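Local atomic coordinates of putative methylase (Clostridium difficile, PDB entry 3LDU), a protein that probably methylates guanine in ribosomal RNA and binds GTP in its Rossmann-like methyltransferase domain. Residues A[306-311]-A[341-346]; A[347-352]-A[371-376]. One frame throughout, in Å; residues are numbered along the deposited sequence.

Contact 1: residues A[306-311]-A[341-346]. With GTP (guanosine-5'-triphosphate), chain B.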
loop_
_atom_site.group_PDB
_atom_site.type_symbol
_atom_site.label_atom_id
_atom_site.label_comp_id
_atom_site.label_asym_id
_atom_site.label_seq_id
_atom_site.Cartn_x
_atom_site.Cartn_y
_atom_site.Cartn_z
ATOM N N ILE A 306 -16.508 8.550 -2.568
ATOM C CA ILE A 306 -15.108 8.576 -2.145
ATOM C C ILE A 306 -14.345 9.058 -3.347
ATOM O O ILE A 306 -14.464 8.472 -4.434
ATOM C CB ILE A 306 -14.598 7.175 -1.739
ATOM C CG1 ILE A 306 -15.450 6.604 -0.600
ATOM C CG2 ILE A 306 -13.136 7.248 -1.289
ATOM C CD1 ILE A 306 -15.115 5.143 -0.277
ATOM N N THR A 307 -13.586 10.136 -3.193
ATOM C CA THR A 307 -13.000 10.758 -4.372
ATOM C C THR A 307 -11.728 11.557 -4.096
ATOM O O THR A 307 -11.480 11.997 -2.970
ATOM C CB THR A 307 -14.046 11.689 -5.068
ATOM O OG1 THR A 307 -13.575 12.065 -6.361
ATOM C CG2 THR A 307 -14.321 12.934 -4.215
ATOM N N ASN A 308 -10.947 11.748 -5.162
ATOM C CA ASN A 308 -9.646 12.405 -5.123
ATOM C C ASN A 308 -9.673 13.552 -6.150
ATOM O O ASN A 308 -9.309 13.367 -7.315
ATOM C CB ASN A 308 -8.585 11.321 -5.446
ATOM C CG ASN A 308 -7.180 11.857 -5.622
ATOM O OD1 ASN A 308 -6.464 11.456 -6.553
ATOM N ND2 ASN A 308 -6.749 12.703 -4.718
ATOM N N PRO A 309 -10.187 14.731 -5.745
ATOM C CA PRO A 309 -10.333 15.846 -6.699
ATOM C C PRO A 309 -8.980 16.471 -7.033
ATOM O O PRO A 309 -7.998 16.171 -6.360
ATOM C CB PRO A 309 -11.181 16.866 -5.917
ATOM C CG PRO A 309 -10.858 16.569 -4.465
ATOM C CD PRO A 309 -10.737 15.061 -4.415
ATOM N N PRO A 310 -8.935 17.350 -8.043
ATOM C CA PRO A 310 -7.722 18.148 -8.271
ATOM C C PRO A 310 -7.351 18.896 -6.983
ATOM O O PRO A 310 -8.252 19.284 -6.246
ATOM C CB PRO A 310 -8.155 19.149 -9.346
ATOM C CG PRO A 310 -9.396 18.575 -9.961
ATOM C CD PRO A 310 -10.059 17.760 -8.902
ATOM N N TYR A 311 -6.059 19.091 -6.721
ATOM C CA TYR A 311 -5.604 19.727 -5.480
ATOM C C TYR A 311 -5.401 21.236 -5.593
ATOM O O TYR A 311 -5.319 21.938 -4.578
ATOM C CB TYR A 311 -4.277 19.125 -5.016
ATOM C CG TYR A 311 -4.303 17.638 -4.705
ATOM C CD1 TYR A 311 -3.112 16.928 -4.528
ATOM C CD2 TYR A 311 -5.501 16.951 -4.570
ATOM C CE1 TYR A 311 -3.115 15.563 -4.230
ATOM C CE2 TYR A 311 -5.520 15.584 -4.268
ATOM C CZ TYR A 311 -4.324 14.895 -4.112
ATOM O OH TYR A 311 -4.349 13.552 -3.812
ATOM N N TYR A 341 -16.452 11.509 1.126
ATOM C CA TYR A 341 -15.086 11.499 1.641
ATOM C C TYR A 341 -14.187 12.006 0.528
ATOM O O TYR A 341 -14.262 11.516 -0.596
ATOM C CB TYR A 341 -14.694 10.068 2.023
ATOM C CG TYR A 341 -15.621 9.451 3.055
ATOM C CD1 TYR A 341 -15.311 9.492 4.413
ATOM C CD2 TYR A 341 -16.829 8.852 2.672
ATOM C CE1 TYR A 341 -16.159 8.931 5.367
ATOM C CE2 TYR A 341 -17.690 8.300 3.625
ATOM C CZ TYR A 341 -17.343 8.339 4.967
ATOM O OH TYR A 341 -18.185 7.801 5.931
ATOM N N LEU A 342 -13.369 13.006 0.820
ATOM C CA LEU A 342 -12.554 13.625 -0.219
ATOM C C LEU A 342 -11.134 13.791 0.270
ATOM O O LEU A 342 -10.906 14.244 1.396
ATOM C CB LEU A 342 -13.112 15.016 -0.567
ATOM C CG LEU A 342 -14.507 15.067 -1.191
ATOM C CD1 LEU A 342 -15.539 15.266 -0.090
ATOM C CD2 LEU A 342 -14.620 16.182 -2.225
ATOM N N ILE A 343 -10.179 13.423 -0.573
ATOM C CA ILE A 343 -8.775 13.618 -0.234
ATOM C C ILE A 343 -8.184 14.765 -1.055
ATOM O O ILE A 343 -8.358 14.826 -2.274
ATOM C CB ILE A 343 -7.954 12.305 -0.422
ATOM C CG1 ILE A 343 -6.484 12.570 -0.094
ATOM C CG2 ILE A 343 -8.134 11.732 -1.834
ATOM C CD1 ILE A 343 -5.643 11.288 0.136
ATOM N N THR A 344 -7.541 15.710 -0.386
ATOM C CA THR A 344 -6.906 16.814 -1.089
ATOM C C THR A 344 -5.821 17.440 -0.240
ATOM O O THR A 344 -5.884 17.388 0.989
ATOM C CB THR A 344 -7.916 17.910 -1.524
ATOM O OG1 THR A 344 -7.198 18.966 -2.172
ATOM C CG2 THR A 344 -8.664 18.476 -0.324
ATOM N N SER A 345 -4.837 18.045 -0.896
ATOM C CA SER A 345 -3.771 18.742 -0.185
ATOM C C SER A 345 -4.120 20.207 0.035
ATOM O O SER A 345 -3.359 20.945 0.672
ATOM C CB SER A 345 -2.454 18.640 -0.952
ATOM O OG SER A 345 -2.537 19.324 -2.191
ATOM N N TYR A 346 -5.266 20.630 -0.490
ATOM C CA TYR A 346 -5.725 22.004 -0.296
ATOM C C TYR A 346 -6.113 22.213 1.173
ATOM O O TYR A 346 -7.121 21.689 1.643
ATOM C CB TYR A 346 -6.889 22.327 -1.240
ATOM C CG TYR A 346 -7.230 23.805 -1.269
ATOM C CD1 TYR A 346 -6.528 24.680 -2.088
ATOM C CD2 TYR A 346 -8.238 24.319 -0.470
ATOM C CE1 TYR A 346 -6.822 26.030 -2.111
ATOM C CE2 TYR A 346 -8.544 25.668 -0.488
ATOM C CZ TYR A 346 -7.828 26.518 -1.310
ATOM O OH TYR A 346 -8.115 27.866 -1.345
HETATM P PG GTP B . -7.025 8.141 -9.757
HETATM O O1G GTP B . -8.415 7.635 -9.434
HETATM O O2G GTP B . -6.034 7.362 -8.936
HETATM O O3G GTP B . -6.686 7.915 -11.212
HETATM O O3B GTP B . -6.963 9.718 -9.392
HETATM P PB GTP B . -6.907 10.819 -10.573
HETATM O O1B GTP B . -5.467 11.236 -10.746
HETATM O O2B GTP B . -7.421 10.254 -11.870
HETATM O O3A GTP B . -7.764 12.123 -10.150
HETATM P PA GTP B . -7.056 13.554 -10.429
HETATM O O1A GTP B . -6.474 13.533 -11.826
HETATM O O2A GTP B . -5.963 13.817 -9.419
HETATM O "O5'" GTP B . -8.186 14.692 -10.395
HETATM C "C5'" GTP B . -9.501 14.247 -10.285
HETATM C "C4'" GTP B . -10.051 14.039 -11.691
HETATM O "O4'" GTP B . -11.194 14.845 -11.765
HETATM C "C3'" GTP B . -9.164 14.466 -12.863
HETATM O "O3'" GTP B . -8.966 13.336 -13.684
HETATM C "C2'" GTP B . -9.957 15.517 -13.636
HETATM O "O2'" GTP B . -10.035 15.245 -15.022
HETATM C "C1'" GTP B . -11.345 15.331 -13.075
HETATM N N9 GTP B . -12.173 16.539 -12.976
HETATM C C8 GTP B . -11.840 17.860 -12.831
HETATM N N7 GTP B . -13.002 18.566 -12.770
HETATM C C5 GTP B . -14.048 17.706 -12.882
HETATM C C6 GTP B . -15.428 17.881 -12.884
HETATM O O6 GTP B . -15.936 19.008 -12.772
HETATM N N1 GTP B . -16.225 16.764 -13.014
HETATM C C2 GTP B . -15.676 15.500 -13.139
HETATM N N2 GTP B . -16.486 14.460 -13.245
HETATM N N3 GTP B . -14.296 15.315 -13.148
HETATM C C4 GTP B . -13.523 16.423 -13.012
HETATM O O HOH W 1 -3.295 22.255 -2.791
#

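Contact 2: residues A[347-352]-A[371-376]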
loop_
_atom_site.group_PDB
_atom_site.type_symbol
_atom_site.label_atom_id
_atom_site.label_comp_id
_atom_site.label_asym_id
_atom_site.label_seq_id
_atom_site.Cartn_x
_atom_site.Cartn_y
_atom_site.Cartn_z
ATOM N N GLU A 347 -5.297 22.972 1.896
ATOM C CA GLU A 347 -5.460 23.121 3.345
ATOM C C GLU A 347 -6.841 23.627 3.767
ATOM O O GLU A 347 -7.465 23.076 4.675
ATOM C CB GLU A 347 -4.374 24.037 3.918
ATOM C CG GLU A 347 -3.013 23.373 4.068
ATOM C CD GLU A 347 -2.924 22.482 5.294
ATOM O OE1 GLU A 347 -3.036 23.011 6.421
ATOM O OE2 GLU A 347 -2.732 21.256 5.134
ATOM N N ASP A 348 -7.313 24.670 3.094
ATOM C CA ASP A 348 -8.563 25.321 3.465
ATOM C C ASP A 348 -9.771 24.735 2.730
ATOM O O ASP A 348 -10.708 25.462 2.375
ATOM C CB ASP A 348 -8.464 26.815 3.178
ATOM C CG ASP A 348 -9.389 27.638 4.047
ATOM O OD1 ASP A 348 -9.632 27.230 5.204
ATOM O OD2 ASP A 348 -9.865 28.691 3.575
ATOM N N PHE A 349 -9.743 23.422 2.517
ATOM C CA PHE A 349 -10.797 22.732 1.785
ATOM C C PHE A 349 -12.179 22.931 2.404
ATOM O O PHE A 349 -13.123 23.280 1.709
ATOM C CB PHE A 349 -10.494 21.227 1.665
ATOM C CG PHE A 349 -11.653 20.436 1.143
ATOM C CD1 PHE A 349 -11.934 20.402 -0.219
ATOM C CD2 PHE A 349 -12.493 19.768 2.013
ATOM C CE1 PHE A 349 -13.019 19.688 -0.701
ATOM C CE2 PHE A 349 -13.583 19.061 1.537
ATOM C CZ PHE A 349 -13.845 19.018 0.180
ATOM N N GLU A 350 -12.287 22.729 3.714
ATOM C CA GLU A 350 -13.582 22.799 4.383
ATOM C C GLU A 350 -14.248 24.146 4.166
ATOM O O GLU A 350 -15.461 24.221 3.978
ATOM C CB GLU A 350 -13.435 22.504 5.875
ATOM C CG GLU A 350 -13.099 21.046 6.155
ATOM C CD GLU A 350 -12.582 20.836 7.558
ATOM O OE1 GLU A 350 -11.455 21.294 7.834
ATOM O OE2 GLU A 350 -13.297 20.216 8.377
ATOM N N TYR A 351 -13.448 25.205 4.168
ATOM C CA TYR A 351 -13.991 26.543 3.950
ATOM C C TYR A 351 -14.621 26.705 2.561
ATOM O O TYR A 351 -15.730 27.238 2.427
ATOM C CB TYR A 351 -12.927 27.611 4.202
ATOM C CG TYR A 351 -13.452 29.009 3.979
ATOM C CD1 TYR A 351 -14.268 29.620 4.922
ATOM C CD2 TYR A 351 -13.149 29.709 2.818
ATOM C CE1 TYR A 351 -14.759 30.901 4.715
ATOM C CE2 TYR A 351 -13.635 30.983 2.604
ATOM C CZ TYR A 351 -14.440 31.575 3.555
ATOM O OH TYR A 351 -14.930 32.847 3.347
ATOM N N GLU A 352 -13.938 26.239 1.520
ATOM C CA GLU A 352 -14.462 26.403 0.165
ATOM C C GLU A 352 -15.592 25.408 -0.130
ATOM O O GLU A 352 -16.569 25.733 -0.824
ATOM C CB GLU A 352 -13.340 26.268 -0.864
ATOM C CG GLU A 352 -12.167 27.201 -0.621
ATOM C CD GLU A 352 -12.524 28.666 -0.821
ATOM O OE1 GLU A 352 -13.614 28.954 -1.368
ATOM O OE2 GLU A 352 -11.709 29.533 -0.433
ATOM N N ASN A 371 -4.898 15.635 3.087
ATOM C CA ASN A 371 -5.822 15.323 4.176
ATOM C C ASN A 371 -7.044 14.605 3.636
ATOM O O ASN A 371 -7.486 14.885 2.530
ATOM C CB ASN A 371 -6.268 16.588 4.900
ATOM C CG ASN A 371 -5.164 17.209 5.719
ATOM O OD1 ASN A 371 -4.780 16.681 6.766
ATOM N ND2 ASN A 371 -4.645 18.338 5.249
ATOM N N PHE A 372 -7.580 13.671 4.411
ATOM C CA PHE A 372 -8.791 12.953 4.024
ATOM C C PHE A 372 -9.913 13.537 4.873
ATOM O O PHE A 372 -9.920 13.363 6.089
ATOM C CB PHE A 372 -8.613 11.465 4.326
ATOM C CG PHE A 372 -9.701 10.579 3.768
ATOM C CD1 PHE A 372 -10.181 10.751 2.474
ATOM C CD2 PHE A 372 -10.222 9.552 4.538
ATOM C CE1 PHE A 372 -11.164 9.910 1.960
ATOM C CE2 PHE A 372 -11.205 8.713 4.039
ATOM C CZ PHE A 372 -11.674 8.887 2.749
ATOM N N PHE A 373 -10.831 14.255 4.230
ATOM C CA PHE A 373 -11.960 14.898 4.909
ATOM C C PHE A 373 -13.187 13.992 4.857
ATOM O O PHE A 373 -13.665 13.646 3.782
ATOM C CB PHE A 373 -12.275 16.207 4.218
ATOM C CG PHE A 373 -11.166 17.211 4.282
ATOM C CD1 PHE A 373 -11.067 18.080 5.357
ATOM C CD2 PHE A 373 -10.230 17.292 3.266
ATOM C CE1 PHE A 373 -10.048 19.017 5.420
ATOM C CE2 PHE A 373 -9.212 18.230 3.316
ATOM C CZ PHE A 373 -9.124 19.094 4.395
ATOM N N GLN A 374 -13.715 13.635 6.021
ATOM C CA GLN A 374 -14.740 12.599 6.105
ATOM C C GLN A 374 -16.064 13.231 6.503
ATOM O O GLN A 374 -16.131 13.944 7.499
ATOM C CB GLN A 374 -14.331 11.565 7.155
ATOM C CG GLN A 374 -12.987 10.945 6.827
ATOM C CD GLN A 374 -12.465 9.999 7.896
ATOM O OE1 GLN A 374 -11.262 9.762 7.980
ATOM N NE2 GLN A 374 -13.361 9.448 8.706
ATOM N N TYR A 375 -17.107 12.951 5.727
ATOM C CA TYR A 375 -18.439 13.518 5.964
ATOM C C TYR A 375 -19.506 12.427 5.977
ATOM O O TYR A 375 -20.291 12.321 5.031
ATOM C CB TYR A 375 -18.795 14.518 4.876
ATOM C CG TYR A 375 -17.909 15.732 4.781
ATOM C CD1 TYR A 375 -18.254 16.916 5.427
ATOM C CD2 TYR A 375 -16.737 15.709 4.029
ATOM C CE1 TYR A 375 -17.453 18.045 5.329
ATOM C CE2 TYR A 375 -15.921 16.833 3.930
ATOM C CZ TYR A 375 -16.285 17.998 4.586
ATOM O OH TYR A 375 -15.489 19.120 4.494
ATOM N N PRO A 376 -19.541 11.611 7.042
ATOM C CA PRO A 376 -20.608 10.611 7.158
ATOM C C PRO A 376 -21.957 11.301 7.235
ATOM O O PRO A 376 -22.046 12.401 7.791
ATOM C CB PRO A 376 -20.293 9.902 8.485
ATOM C CG PRO A 376 -19.369 10.845 9.224
ATOM C CD PRO A 376 -18.568 11.511 8.146
#

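Contact 1: residues A[306-311]-A[341-346]
Thr-307 and Leu-342 run alongside each other on neighbouring parallel strands, the two ends of a beta-alpha-beta crossover in the Rossmann-like methyltransferase fold, just where one strand runs out into the Asn-Pro-Pro-Tyr sequence characteristic of amino-group methyltransferases. Asn-308, Pro-309 and Pro-310 line the GTP pocket, Pro-310 CG lying 3.8 Å from C8 of GTP. With OG1 of Thr-307 anti to the backbone N (chi1 -168°) and hydrogen-bonded to Asp-201, the methyl CG2 is left to meet Leu-342 CG at 3.7 Å. On the other face, Ile-306 CG1 touches the ring of Tyr-341 obliquely. Two backbone bonds hold the strands together: Thr-307 N to Tyr-341 O, 3.0 Å, and Ile-343 N to Thr-307 O, 3.1 Å. The next donor in this register would be residue 309, but a proline has no N-H; Pro-309 CD lies 3.2 Å from Ile-343 O instead, and that buried oxygen finds no hydrogen-bond partner. Beyond this point the Tyr-311 ring, swung beside its own backbone N (chi1 -61°), spreads one face over the Thr-344 to Ser-345 peptide, with Ser-345 N 3.8 Å above the ring plane and toward its rim. Thr-344 turns OG1 back to accept from Tyr-346 N in an ST turn, and Tyr-325 also bonds this hydroxyl. Ser-345 OG, bonded to Glu-313 as well, accepts from a water at 3.1 Å that also donates to Tyr-311 O at 2.7 Å.

Contact 2: residues A[347-352]-A[371-376]
Phe-349 sets CD2 over one face of the Phe-373 ring, 3.5 Å above the plane and displaced toward the rim. The ring planes are inclined at 34° with centroids 4.8 Å apart, an oblique pair. The side chains overlap from opposing directions, and CB of Phe-349 rests 3.7 Å from Phe-373 CZ. Phe-349 reaches over because its CG stands anti to the backbone N (chi1 170°), which carries the ring out from the helix start and across the strand.

This packing sets the short helix 349-353 on the final strand of a class I methyltransferase sheet, the reversed strand 368-375 that slots in beside strand 339-344. Every second residue of that strand, Asn-371, Phe-373 and Tyr-375, points to this side of the sheet; the two aromatic ones meet the helix, where Phe-349 is further enclosed by Phe-353, stacked on it, and by Tyr-325, met edge-to-face.

Tyr-375 brings its hydroxyl to the edge of the Phe-349 ring, near the ring plane, with OH 3.5 Å from CE2, while the polar demand of that OH is met by Gln-355 O. Glu-350 adds to the contact at the rim of Phe-373: its extended chain puts CG 3.5 Å from Tyr-375 OH and sets OE1 at the edge of the Phe-373 ring, 3.6 Å from CE1. The other carboxylate oxygen, OE2, accepts from Ala-357 N, which anchors the group beside the aromatic rim.

How the contacts relate
Strand 339-344 is shared by the two contacts: in contact 1 it pairs in parallel with strand 304-307, and along its other edge it pairs antiparallel with strand 368-375 of contact 2. Leu-342 O to Phe-373 N at 2.8 Å and Thr-344 O to Asn-371 N at 2.9 Å are the probable backbone bonds of that second pairing, and the contact centres are about 8 Å apart. The contacts differ in their distance from the nucleotide. Contact 1 reaches the GTP pocket directly, Asn-308 O lying 3.1 Å from C5' of GTP, whereas the side chain of Phe-349 remains about 12 Å from GTP, where contact 2 packs helix 349-353 on strand 368-375.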